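Local atomic coordinates of argininosuccinate lyase (Chelativorans sp., PDB entry 6G3I), a protein that probably catalyses the cleavage of argininosuccinate into fumarate and L-arginine, the last step of arginine biosynthesis. Residues 22-27 with 335-340; 73-78 with 96-101; 86-91 with 110-115; 150-155 with 351-356. All blocks are in the same frame, centred on the assembly; numbering follows the deposited sequence.

Contact 1. Residues 22-27 with 335-340; sequences FQELYD and LIAATH. With FUM (fumaric acid), chain C.
Glu-24 and Leu-25 of helix 20-31 lie against Ala-337, Ala-338 and His-340 of helix 329-348. The two segments run nearly antiparallel, 161° between their directions, and their axes come as near as 8.0 Å. Such a short separation is possible because Ala-337, whose CB points at the other helix, has so little bulk: Glu-24 CB sits 3.9 Å from Ala-337 CB. On the buried side, one branch of Leu-25 does the touching. Its CD2 lies 3.8 Å from Ala-338 N and about as near Ala-337 C, so a methyl rests on the helix backbone itself; Leu-25 also meets Ser-295 of helix 290-301. The other side, with Glu-24 and His-340 partly exposed, is looser and held by a carboxylate-imidazole hydrogen bond. Glu-24 CG is anti to the carbonyl carbon (chi1 -62°) and the chain runs extended beyond it, carrying the carboxylate to the imidazole. His-340 ND1 donates over 2.7 Å to the syn lone pair of Glu-24 OE1, with the oxygen in the ring plane, while carboxylate and ring are turned 74° apart. A leucine in place of Glu-24 would probably leave His-340 ND1 without its acceptor and the imidazole free to turn. On the face of helix 20-31 turned from this packing, Tyr-26 OH donates to fumarate O at 2.6 Å, and Arg-294 binds the same ligand. The pair is thus a close antiparallel helix packing seated on an alanine, which backs a fumarate-binding site in this largely helical lyase.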
# COMPACT_ATOMS: atom_id res chain seq x y z
N PHE A 22 18.26 -20.65 -9.43
CA PHE A 22 18.25 -19.41 -10.21
C PHE A 22 17.22 -19.48 -11.33
O PHE A 22 16.54 -18.49 -11.62
CB PHE A 22 19.66 -19.17 -10.76
CG PHE A 22 19.82 -17.89 -11.54
CD1 PHE A 22 18.94 -16.83 -11.39
CD2 PHE A 22 20.88 -17.76 -12.43
CE1 PHE A 22 19.11 -15.67 -12.13
CE2 PHE A 22 21.05 -16.60 -13.16
CZ PHE A 22 20.17 -15.55 -13.01
N GLN A 23 17.08 -20.66 -11.95
CA GLN A 23 16.12 -20.83 -13.04
C GLN A 23 14.68 -20.69 -12.55
O GLN A 23 13.83 -20.19 -13.30
CB GLN A 23 16.34 -22.19 -13.70
CG GLN A 23 15.45 -22.48 -14.90
CD GLN A 23 15.63 -21.49 -16.03
OE1 GLN A 23 16.75 -21.06 -16.33
NE2 GLN A 23 14.53 -21.12 -16.68
N GLU A 24 14.39 -21.11 -11.32
CA GLU A 24 13.03 -20.98 -10.78
C GLU A 24 12.50 -19.57 -10.94
O GLU A 24 11.32 -19.37 -11.25
CB GLU A 24 13.01 -21.38 -9.31
CG GLU A 24 13.40 -22.83 -9.04
CD GLU A 24 13.21 -23.21 -7.58
OE1 GLU A 24 12.20 -22.77 -6.98
OE2 GLU A 24 14.06 -23.95 -7.04
N LEU A 25 13.36 -18.56 -10.74
CA LEU A 25 12.93 -17.18 -10.84
C LEU A 25 12.39 -16.84 -12.23
O LEU A 25 11.62 -15.88 -12.36
CB LEU A 25 14.09 -16.24 -10.49
CG LEU A 25 14.50 -16.22 -9.02
CD1 LEU A 25 15.80 -15.46 -8.85
CD2 LEU A 25 13.40 -15.61 -8.17
N TYR A 26 12.77 -17.59 -13.25
CA TYR A 26 12.31 -17.35 -14.61
C TYR A 26 11.08 -18.17 -14.98
O TYR A 26 10.43 -17.86 -15.99
CB TYR A 26 13.44 -17.64 -15.60
CG TYR A 26 14.58 -16.66 -15.51
CD1 TYR A 26 15.54 -16.77 -14.52
CD2 TYR A 26 14.68 -15.60 -16.41
CE1 TYR A 26 16.58 -15.87 -14.43
CE2 TYR A 26 15.72 -14.69 -16.32
CZ TYR A 26 16.67 -14.83 -15.33
OH TYR A 26 17.70 -13.93 -15.23
N ASP A 27 10.74 -19.19 -14.20
CA ASP A 27 9.71 -20.15 -14.57
C ASP A 27 8.40 -19.98 -13.81
O ASP A 27 7.35 -20.39 -14.33
CB ASP A 27 10.21 -21.58 -14.35
CG ASP A 27 11.41 -21.92 -15.22
OD1 ASP A 27 11.64 -21.21 -16.21
OD2 ASP A 27 12.10 -22.91 -14.91
N LEU A 335 7.47 -16.12 -4.02
CA LEU A 335 8.18 -16.23 -2.75
C LEU A 335 9.08 -17.46 -2.73
O LEU A 335 10.26 -17.38 -2.39
CB LEU A 335 7.17 -16.27 -1.60
CG LEU A 335 7.71 -16.34 -0.16
CD1 LEU A 335 6.67 -15.77 0.80
CD2 LEU A 335 8.07 -17.77 0.27
N ILE A 336 8.52 -18.61 -3.10
CA ILE A 336 9.28 -19.86 -3.07
C ILE A 336 10.49 -19.77 -3.99
O ILE A 336 11.61 -20.14 -3.61
CB ILE A 336 8.37 -21.05 -3.45
CG1 ILE A 336 7.26 -21.23 -2.41
CG2 ILE A 336 9.18 -22.33 -3.62
CD1 ILE A 336 7.74 -21.63 -1.02
N ALA A 337 10.29 -19.29 -5.22
CA ALA A 337 11.41 -19.15 -6.14
C ALA A 337 12.50 -18.26 -5.56
O ALA A 337 13.69 -18.57 -5.68
CB ALA A 337 10.91 -18.59 -7.48
N ALA A 338 12.11 -17.16 -4.91
CA ALA A 338 13.10 -16.23 -4.37
C ALA A 338 13.82 -16.83 -3.17
O ALA A 338 15.04 -16.69 -3.05
CB ALA A 338 12.42 -14.91 -4.00
N THR A 339 13.09 -17.49 -2.28
CA THR A 339 13.73 -18.17 -1.16
C THR A 339 14.73 -19.21 -1.66
O THR A 339 15.87 -19.28 -1.17
CB THR A 339 12.67 -18.83 -0.27
OG1 THR A 339 11.76 -17.83 0.20
CG2 THR A 339 13.32 -19.51 0.93
N HIS A 340 14.34 -20.01 -2.65
CA HIS A 340 15.25 -21.00 -3.21
C HIS A 340 16.47 -20.34 -3.83
O HIS A 340 17.60 -20.79 -3.62
CB HIS A 340 14.52 -21.86 -4.24
CG HIS A 340 13.58 -22.87 -3.65
ND1 HIS A 340 12.66 -23.56 -4.40
CD2 HIS A 340 13.44 -23.31 -2.37
CE1 HIS A 340 11.98 -24.37 -3.61
NE2 HIS A 340 12.43 -24.24 -2.38
OXT FUM C . 16.70 -10.56 -15.25
C FUM C . 17.19 -10.69 -16.40
O FUM C . 17.71 -11.77 -16.75
C4 FUM C . 17.19 -9.55 -17.39
C5 FUM C . 16.71 -9.80 -18.59
C6 FUM C . 16.74 -8.66 -19.60
O7 FUM C . 15.77 -8.48 -20.39
O8 FUM C . 17.75 -7.92 -19.62

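Contact 2. Residues 73-78 with 96-101; sequences AQVDEL and KRTIGS
Gln-74 makes the closest approach to Thr-98, late in helix 88-99. Its CG is anti to the carbonyl carbon (chi1 -47°) and the chain then runs out extended, bringing the amide nitrogen NE2 to 3.5 Å from Thr-98 CG2. The meeting is one of amide with methyl, with no hydrogen bond across the segments, and it takes place where both residues are at least partly exposed. One residue on, Val-75 is buried and directed at the partner helix; its CG2 comes within 4.3 Å of Thr-98 OG1, and the side chain also packs on Ala-94 and Leu-95. The hydroxyl of Thr-98 is bonded inside its own helix, to Ala-94 O, and the side chains of helix 62-79 meet Thr-98 through van der Waals contact alone. Helices 62-79 and 88-99 are consecutive in the chain and joined by a loop, in the region of the lyase family, here meeting far from the annotated binding residues. Asp-76 is engaged elsewhere, in a salt bridge with Arg-48. A turn after Gln-74, Leu-78 aims at the same threonine, its CD1 4.4 Å from Thr-98 OG1. Across from it helix 88-99 ends: Gly-100 takes a positive phi of 99°, where a CB would press on the carbonyl oxygen of Ile-99, while Gly-100 N still bonds to Lys-96 O at 3.1 Å. Ile-99 itself reaches back to Thr-67 and Ile-68, earlier on helix 62-79.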
# COMPACT_ATOMS: atom_id res chain seq x y z
N ALA A 73 -15.22 -39.74 -7.97
CA ALA A 73 -14.03 -40.24 -8.64
C ALA A 73 -14.11 -40.05 -10.15
O ALA A 73 -13.13 -39.65 -10.78
CB ALA A 73 -13.82 -41.71 -8.29
N GLN A 74 -15.27 -40.33 -10.74
CA GLN A 74 -15.42 -40.18 -12.18
C GLN A 74 -15.32 -38.72 -12.60
O GLN A 74 -14.66 -38.39 -13.59
CB GLN A 74 -16.76 -40.76 -12.65
CG GLN A 74 -17.09 -42.14 -12.11
CD GLN A 74 -18.18 -42.82 -12.91
OE1 GLN A 74 -18.00 -43.15 -14.08
NE2 GLN A 74 -19.34 -43.03 -12.28
N VAL A 75 -15.98 -37.82 -11.86
CA VAL A 75 -15.99 -36.41 -12.24
C VAL A 75 -14.62 -35.78 -12.02
O VAL A 75 -14.15 -34.99 -12.84
CB VAL A 75 -17.10 -35.66 -11.47
CG1 VAL A 75 -17.10 -34.18 -11.84
CG2 VAL A 75 -18.45 -36.28 -11.75
N ASP A 76 -13.97 -36.12 -10.90
CA ASP A 76 -12.58 -35.70 -10.70
C ASP A 76 -11.74 -36.01 -11.94
O ASP A 76 -10.91 -35.20 -12.36
CB ASP A 76 -11.99 -36.40 -9.48
CG ASP A 76 -12.55 -35.86 -8.17
OD1 ASP A 76 -13.46 -35.01 -8.22
OD2 ASP A 76 -12.07 -36.29 -7.10
N GLU A 77 -11.96 -37.19 -12.53
CA GLU A 77 -11.22 -37.57 -13.73
C GLU A 77 -11.62 -36.70 -14.92
O GLU A 77 -10.76 -36.26 -15.69
CB GLU A 77 -11.46 -39.05 -14.02
CG GLU A 77 -10.77 -39.60 -15.26
CD GLU A 77 -9.27 -39.72 -15.10
OE1 GLU A 77 -8.73 -39.24 -14.07
OE2 GLU A 77 -8.62 -40.31 -15.99
N LEU A 78 -12.92 -36.46 -15.10
CA LEU A 78 -13.36 -35.53 -16.14
C LEU A 78 -12.76 -34.15 -15.93
O LEU A 78 -12.38 -33.48 -16.90
CB LEU A 78 -14.88 -35.45 -16.16
CG LEU A 78 -15.67 -36.69 -16.57
CD1 LEU A 78 -17.11 -36.56 -16.13
CD2 LEU A 78 -15.60 -36.90 -18.08
N LYS A 96 -24.50 -34.84 -11.57
CA LYS A 96 -25.89 -35.15 -11.86
C LYS A 96 -26.01 -35.94 -13.16
O LYS A 96 -26.81 -36.88 -13.26
CB LYS A 96 -26.70 -33.86 -11.93
CG LYS A 96 -28.21 -34.02 -11.74
CD LYS A 96 -28.90 -32.66 -11.66
CE LYS A 96 -28.89 -31.93 -13.00
NZ LYS A 96 -28.60 -30.47 -12.85
N ARG A 97 -25.23 -35.56 -14.18
CA ARG A 97 -25.24 -36.26 -15.45
C ARG A 97 -24.60 -37.64 -15.37
O ARG A 97 -24.75 -38.42 -16.32
CB ARG A 97 -24.50 -35.43 -16.51
CG ARG A 97 -25.17 -34.11 -16.85
CD ARG A 97 -24.56 -33.50 -18.10
NE ARG A 97 -23.16 -33.11 -17.92
CZ ARG A 97 -22.75 -31.94 -17.43
NH1 ARG A 97 -23.63 -31.02 -17.06
NH2 ARG A 97 -21.46 -31.69 -17.30
N THR A 98 -23.90 -37.95 -14.28
CA THR A 98 -23.12 -39.17 -14.17
C THR A 98 -23.74 -40.21 -13.26
O THR A 98 -23.58 -41.41 -13.51
CB THR A 98 -21.70 -38.84 -13.68
OG1 THR A 98 -21.02 -38.06 -14.67
CG2 THR A 98 -20.89 -40.11 -13.40
N ILE A 99 -24.44 -39.80 -12.20
CA ILE A 99 -25.01 -40.73 -11.24
C ILE A 99 -26.48 -40.46 -10.96
O ILE A 99 -27.09 -41.18 -10.17
CB ILE A 99 -24.22 -40.72 -9.91
CG1 ILE A 99 -24.26 -39.34 -9.25
CG2 ILE A 99 -22.77 -41.13 -10.16
CD1 ILE A 99 -23.99 -39.39 -7.78
N GLY A 100 -27.07 -39.45 -11.57
CA GLY A 100 -28.49 -39.17 -11.41
C GLY A 100 -28.76 -38.07 -10.41
O GLY A 100 -27.86 -37.36 -9.93
N SER A 101 -30.05 -37.92 -10.09
CA SER A 101 -30.50 -36.85 -9.22
C SER A 101 -29.90 -36.92 -7.82
O SER A 101 -29.86 -35.90 -7.13
CB SER A 101 -32.03 -36.88 -9.11
OG SER A 101 -32.46 -38.08 -8.50

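Contact 3. Residues 86-91 with 110-115; sequences RTYLPY and RSRNDL. With EKN ((2~{S})-2-(2-azanylethylamino)butanedioic acid), chain B; FUM (fumaric acid), chain D.
Tyr-88 and Arg-112 give up the most surface here, Tyr-88 lying between three residues of segment 110-115. Its CG is anti to the backbone N (chi1 177°), which sends the ring across to them. Arg-112 CG approaches Tyr-88 CD2 obliquely at 3.6 Å, and Leu-115 CD2 comes, also obliquely, to Tyr-88 CD1 at 3.5 Å. At the phenol end, Arg-110 NH2 donates to Tyr-88 OH over 3.1 Å, in the guanidinium plane but with that plane almost perpendicular to the ring; the remaining nitrogens of Arg-110 hold His-47 and His-107. With an alanine at Tyr-88, the gap opened would probably let the methylenes of Arg-112 shift and leave Arg-110 NH2 without this acceptor. The Arg-112 guanidinium is sandwiched, Leu-89 CD1 lying over one face and a fumarate oxygen over the opposite one. Its edge grips ligand EKN: NE and NH2 of Arg-112 both donate to EKN OD2, at 3.0 and 2.9 Å. Asn-113 holds EKN N and O, while Ser-111 and Asp-114 form a capping box at the helix start. With Ser-281, Lys-286 and Asn-288 of a second subunit and Thr-158 of a third, this completes a ligand site of the three-subunit kind found in the fumarase/aspartase superfamily.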
# COMPACT_ATOMS: atom_id res chain seq x y z
N ARG A 86 -14.33 -27.16 -12.60
CA ARG A 86 -13.50 -26.81 -11.45
C ARG A 86 -14.12 -25.73 -10.58
O ARG A 86 -13.44 -25.20 -9.70
CB ARG A 86 -12.11 -26.39 -11.93
CG ARG A 86 -11.40 -27.51 -12.68
CD ARG A 86 -10.06 -27.08 -13.24
NE ARG A 86 -9.44 -28.17 -13.98
CZ ARG A 86 -8.18 -28.16 -14.42
NH1 ARG A 86 -7.40 -27.11 -14.20
NH2 ARG A 86 -7.71 -29.20 -15.09
N THR A 87 -15.38 -25.38 -10.81
CA THR A 87 -16.16 -24.59 -9.88
C THR A 87 -17.39 -25.41 -9.49
O THR A 87 -17.79 -26.33 -10.20
CB THR A 87 -16.56 -23.24 -10.47
OG1 THR A 87 -17.45 -23.43 -11.57
CG2 THR A 87 -15.33 -22.48 -10.94
N TYR A 88 -17.99 -25.07 -8.34
CA TYR A 88 -18.86 -26.02 -7.67
C TYR A 88 -20.04 -26.43 -8.55
O TYR A 88 -20.23 -27.62 -8.83
CB TYR A 88 -19.39 -25.45 -6.35
CG TYR A 88 -20.34 -26.44 -5.72
CD1 TYR A 88 -19.88 -27.68 -5.31
CD2 TYR A 88 -21.69 -26.15 -5.58
CE1 TYR A 88 -20.74 -28.61 -4.76
CE2 TYR A 88 -22.55 -27.07 -5.02
CZ TYR A 88 -22.07 -28.30 -4.62
OH TYR A 88 -22.92 -29.23 -4.06
N LEU A 89 -20.85 -25.48 -8.98
CA LEU A 89 -22.13 -25.84 -9.57
C LEU A 89 -21.95 -26.58 -10.90
O LEU A 89 -22.67 -27.55 -11.15
CB LEU A 89 -23.01 -24.60 -9.75
CG LEU A 89 -23.70 -24.12 -8.46
CD1 LEU A 89 -24.42 -22.80 -8.68
CD2 LEU A 89 -24.67 -25.17 -7.91
N PRO A 90 -21.03 -26.16 -11.76
CA PRO A 90 -20.71 -27.02 -12.92
C PRO A 90 -20.30 -28.42 -12.51
O PRO A 90 -20.70 -29.40 -13.15
CB PRO A 90 -19.58 -26.26 -13.62
CG PRO A 90 -19.79 -24.84 -13.24
CD PRO A 90 -20.36 -24.85 -11.85
N TYR A 91 -19.49 -28.54 -11.45
CA TYR A 91 -19.09 -29.86 -10.96
C TYR A 91 -20.30 -30.65 -10.48
O TYR A 91 -20.47 -31.83 -10.82
CB TYR A 91 -18.06 -29.70 -9.84
CG TYR A 91 -17.50 -31.00 -9.30
CD1 TYR A 91 -18.21 -31.75 -8.37
CD2 TYR A 91 -16.26 -31.46 -9.71
CE1 TYR A 91 -17.70 -32.92 -7.87
CE2 TYR A 91 -15.75 -32.64 -9.22
CZ TYR A 91 -16.47 -33.37 -8.29
OH TYR A 91 -15.96 -34.55 -7.80
N ARG A 110 -25.05 -27.43 3.43
CA ARG A 110 -23.78 -26.90 2.96
C ARG A 110 -24.03 -25.83 1.92
O ARG A 110 -25.10 -25.78 1.30
CB ARG A 110 -22.89 -28.02 2.40
CG ARG A 110 -21.58 -27.55 1.79
CD ARG A 110 -20.75 -28.73 1.31
NE ARG A 110 -21.14 -29.15 -0.03
CZ ARG A 110 -20.50 -30.06 -0.74
NH1 ARG A 110 -19.43 -30.66 -0.24
NH2 ARG A 110 -20.92 -30.38 -1.96
N SER A 111 -23.04 -24.96 1.74
CA SER A 111 -23.12 -23.84 0.82
C SER A 111 -21.83 -23.77 0.02
O SER A 111 -20.82 -24.40 0.37
CB SER A 111 -23.37 -22.52 1.56
OG SER A 111 -23.31 -21.41 0.69
N ARG A 112 -21.85 -22.99 -1.06
CA ARG A 112 -20.60 -22.64 -1.72
C ARG A 112 -19.72 -21.79 -0.82
O ARG A 112 -18.49 -21.82 -0.94
CB ARG A 112 -20.89 -21.91 -3.04
CG ARG A 112 -21.15 -22.83 -4.22
CD ARG A 112 -21.38 -22.06 -5.51
NE ARG A 112 -22.34 -20.97 -5.35
CZ ARG A 112 -22.68 -20.12 -6.31
NH1 ARG A 112 -22.13 -20.21 -7.52
NH2 ARG A 112 -23.56 -19.16 -6.06
N ASN A 113 -20.34 -21.06 0.11
CA ASN A 113 -19.60 -20.09 0.93
C ASN A 113 -18.64 -20.79 1.88
O ASN A 113 -17.45 -20.44 1.95
CB ASN A 113 -20.59 -19.21 1.69
CG ASN A 113 -21.36 -18.28 0.77
OD1 ASN A 113 -21.19 -18.32 -0.45
ND2 ASN A 113 -22.23 -17.46 1.34
N ASP A 114 -19.12 -21.77 2.65
CA ASP A 114 -18.23 -22.49 3.55
C ASP A 114 -17.40 -23.55 2.83
O ASP A 114 -16.32 -23.89 3.31
CB ASP A 114 -19.03 -23.13 4.70
CG ASP A 114 -19.95 -24.26 4.24
OD1 ASP A 114 -20.34 -24.28 3.06
OD2 ASP A 114 -20.28 -25.11 5.09
N LEU A 115 -17.87 -24.05 1.69
CA LEU A 115 -17.03 -24.90 0.85
C LEU A 115 -15.79 -24.14 0.39
O LEU A 115 -14.67 -24.63 0.50
CB LEU A 115 -17.84 -25.40 -0.35
CG LEU A 115 -17.06 -26.05 -1.50
CD1 LEU A 115 -16.37 -27.32 -1.04
CD2 LEU A 115 -17.98 -26.33 -2.67
OD1 EKN B . -24.27 -21.23 -1.50
CG EKN B . -24.28 -20.05 -2.05
OD2 EKN B . -24.19 -19.85 -3.29
CB EKN B . -24.40 -18.83 -1.24
CA EKN B . -24.36 -17.54 -2.02
C EKN B . -24.92 -16.38 -1.24
OXT EKN B . -25.94 -15.90 -1.75
O EKN B . -24.37 -16.00 -0.22
N EKN B . -22.90 -17.28 -2.44
CAG EKN B . -22.70 -15.98 -3.22
CAF EKN B . -22.49 -16.15 -4.72
NAA EKN B . -23.78 -15.78 -5.48
OXT FUM D . -18.97 -14.30 -7.64
C FUM D . -19.58 -15.40 -7.63
O FUM D . -20.23 -15.79 -8.62
C4 FUM D . -19.55 -16.30 -6.41
C5 FUM D . -19.21 -17.56 -6.59
C6 FUM D . -19.22 -18.47 -5.38
O7 FUM D . -18.32 -19.34 -5.21
O8 FUM D . -20.15 -18.33 -4.55
O HOH W 1 -20.22 -22.25 -8.85

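Contact 4. Residues 150-155 with 351-356; sequences LDTVMV and PNKERM
The first strand of the two-stranded antiparallel hairpin 153-158/161-167, with Val-153 and Met-154 at its start and Thr-152 just before it, packs against Lys-353 and Met-356 in the first turn of helix 353-362. Met-356 buries more surface than any other residue here. Its extended side chain lies alongside that of Met-154, pointing the same way, with Met-356 CE 3.5 Å from Met-154 SD and Met-356 CG 3.6 Å from Met-154 CB. Nearby, the sulfur of Met-356 also touches the methyl of Thr-152, Met-356 SD to Thr-152 CG2 3.5 Å. Thr-152 is the centre of an inverse gamma turn just before the strand, and Asn-352 that of another just before the helix. Lys-353 crosses Thr-152 at about a right angle, its CE 3.5 Å from Thr-152 OG1; that hydroxyl is hydrogen-bonded to His-149, and Lys-353 passes it with methylene carbons. No direct hydrogen bond joins the segments. One water molecule bridges the backbones instead, donating to Val-153 O at 2.8 Å and, over a short distance, to Lys-353 O. Val-153 O is further covered by Met-356 CB. Behind the strand, Leu-168 and Tyr-171 of helix 168-193 meet Met-154, while Asn-352 ND2 bonds to Gln-268 O.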
# COMPACT_ATOMS: atom_id res chain seq x y z
N LEU A 150 33.87 -18.54 10.65
CA LEU A 150 34.10 -17.92 11.95
C LEU A 150 35.35 -17.05 11.96
O LEU A 150 35.49 -16.20 12.85
CB LEU A 150 34.22 -18.99 13.04
CG LEU A 150 32.96 -19.78 13.37
CD1 LEU A 150 33.27 -20.86 14.41
CD2 LEU A 150 31.86 -18.86 13.88
N ASP A 151 36.26 -17.24 11.01
CA ASP A 151 37.50 -16.48 10.94
C ASP A 151 37.53 -15.46 9.81
O ASP A 151 38.54 -14.77 9.65
CB ASP A 151 38.70 -17.42 10.79
CG ASP A 151 38.92 -18.31 12.00
OD1 ASP A 151 38.38 -18.00 13.08
OD2 ASP A 151 39.63 -19.33 11.86
N THR A 152 36.47 -15.35 9.02
CA THR A 152 36.44 -14.44 7.88
C THR A 152 36.18 -13.02 8.38
O THR A 152 35.04 -12.57 8.47
CB THR A 152 35.36 -14.84 6.88
OG1 THR A 152 35.54 -16.21 6.51
CG2 THR A 152 35.45 -13.99 5.62
N VAL A 153 37.26 -12.31 8.69
CA VAL A 153 37.14 -10.96 9.22
C VAL A 153 36.69 -10.01 8.11
O VAL A 153 37.20 -10.06 6.98
CB VAL A 153 38.47 -10.51 9.84
CG1 VAL A 153 39.61 -10.57 8.83
CG2 VAL A 153 38.35 -9.11 10.43
N MET A 154 35.73 -9.15 8.43
CA MET A 154 35.22 -8.17 7.49
C MET A 154 34.55 -7.06 8.29
O MET A 154 34.32 -7.20 9.49
CB MET A 154 34.24 -8.79 6.49
CG MET A 154 32.91 -9.23 7.10
SD MET A 154 31.76 -9.89 5.87
CE MET A 154 30.19 -9.55 6.65
N VAL A 155 34.25 -5.96 7.61
CA VAL A 155 33.54 -4.86 8.25
C VAL A 155 32.04 -5.11 8.19
O VAL A 155 31.52 -5.69 7.24
CB VAL A 155 33.90 -3.51 7.59
CG1 VAL A 155 35.40 -3.29 7.60
CG2 VAL A 155 33.34 -3.43 6.17
N PRO A 351 33.23 -15.34 -0.85
CA PRO A 351 33.84 -14.16 -0.23
C PRO A 351 35.31 -14.05 -0.59
O PRO A 351 36.05 -15.03 -0.57
CB PRO A 351 33.65 -14.42 1.27
CG PRO A 351 33.66 -15.90 1.39
CD PRO A 351 33.01 -16.43 0.13
N ASN A 352 35.73 -12.83 -0.92
CA ASN A 352 37.14 -12.53 -1.13
C ASN A 352 37.75 -12.24 0.24
O ASN A 352 37.89 -11.09 0.67
CB ASN A 352 37.32 -11.37 -2.11
CG ASN A 352 36.78 -11.70 -3.49
OD1 ASN A 352 36.57 -12.87 -3.83
ND2 ASN A 352 36.54 -10.67 -4.30
N LYS A 353 38.10 -13.33 0.93
CA LYS A 353 38.58 -13.25 2.31
C LYS A 353 39.67 -12.20 2.47
O LYS A 353 39.76 -11.55 3.52
CB LYS A 353 39.10 -14.61 2.75
CG LYS A 353 38.10 -15.46 3.53
CD LYS A 353 38.30 -16.94 3.25
CE LYS A 353 37.80 -17.81 4.40
NZ LYS A 353 37.70 -19.24 4.01
N GLU A 354 40.52 -12.02 1.46
CA GLU A 354 41.69 -11.17 1.62
C GLU A 354 41.32 -9.70 1.55
O GLU A 354 41.74 -8.91 2.41
CB GLU A 354 42.74 -11.52 0.57
CG GLU A 354 44.07 -10.83 0.78
CD GLU A 354 45.16 -11.33 -0.15
OE1 GLU A 354 46.27 -10.77 -0.13
OE2 GLU A 354 44.89 -12.29 -0.91
N ARG A 355 40.55 -9.29 0.53
CA ARG A 355 40.15 -7.89 0.46
C ARG A 355 39.23 -7.53 1.62
O ARG A 355 39.20 -6.37 2.04
CB ARG A 355 39.48 -7.59 -0.88
CG ARG A 355 39.29 -6.10 -1.12
CD ARG A 355 39.00 -5.75 -2.57
NE ARG A 355 40.22 -5.56 -3.35
CZ ARG A 355 40.66 -6.37 -4.32
NH1 ARG A 355 39.99 -7.46 -4.67
NH2 ARG A 355 41.80 -6.07 -4.94
N MET A 356 38.48 -8.50 2.14
CA MET A 356 37.71 -8.27 3.36
C MET A 356 38.61 -7.81 4.49
O MET A 356 38.33 -6.80 5.15
CB MET A 356 36.97 -9.55 3.75
CG MET A 356 35.55 -9.65 3.22
SD MET A 356 34.87 -11.31 3.45
CE MET A 356 33.19 -11.08 2.86
O HOH W 2 38.54 -12.08 5.63

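How the contacts relate
Contacts 2 and 3 share helix 88-99 and lie 15 Å apart between centres. They touch directly: Asp-76 OD1 is 2.6 Å from Tyr-91 OH, a probable hydrogen bond, and Val-75 packs on the same ring. Contact 1 is remote within the chain, its centre about 33 Å from that of contact 3, yet the tetramer brings their counterparts together: the fumarate over Arg-112 is also bonded by Tyr-26 and Arg-294 of a second subunit. Contact 4, about 59 Å from contact 3 between centres, stands at the start of the strand that ends in Thr-158; the side chains of Met-154 and Thr-158 are about 12 Å apart. Thr-158 of a third subunit binds EKN beside contact 3.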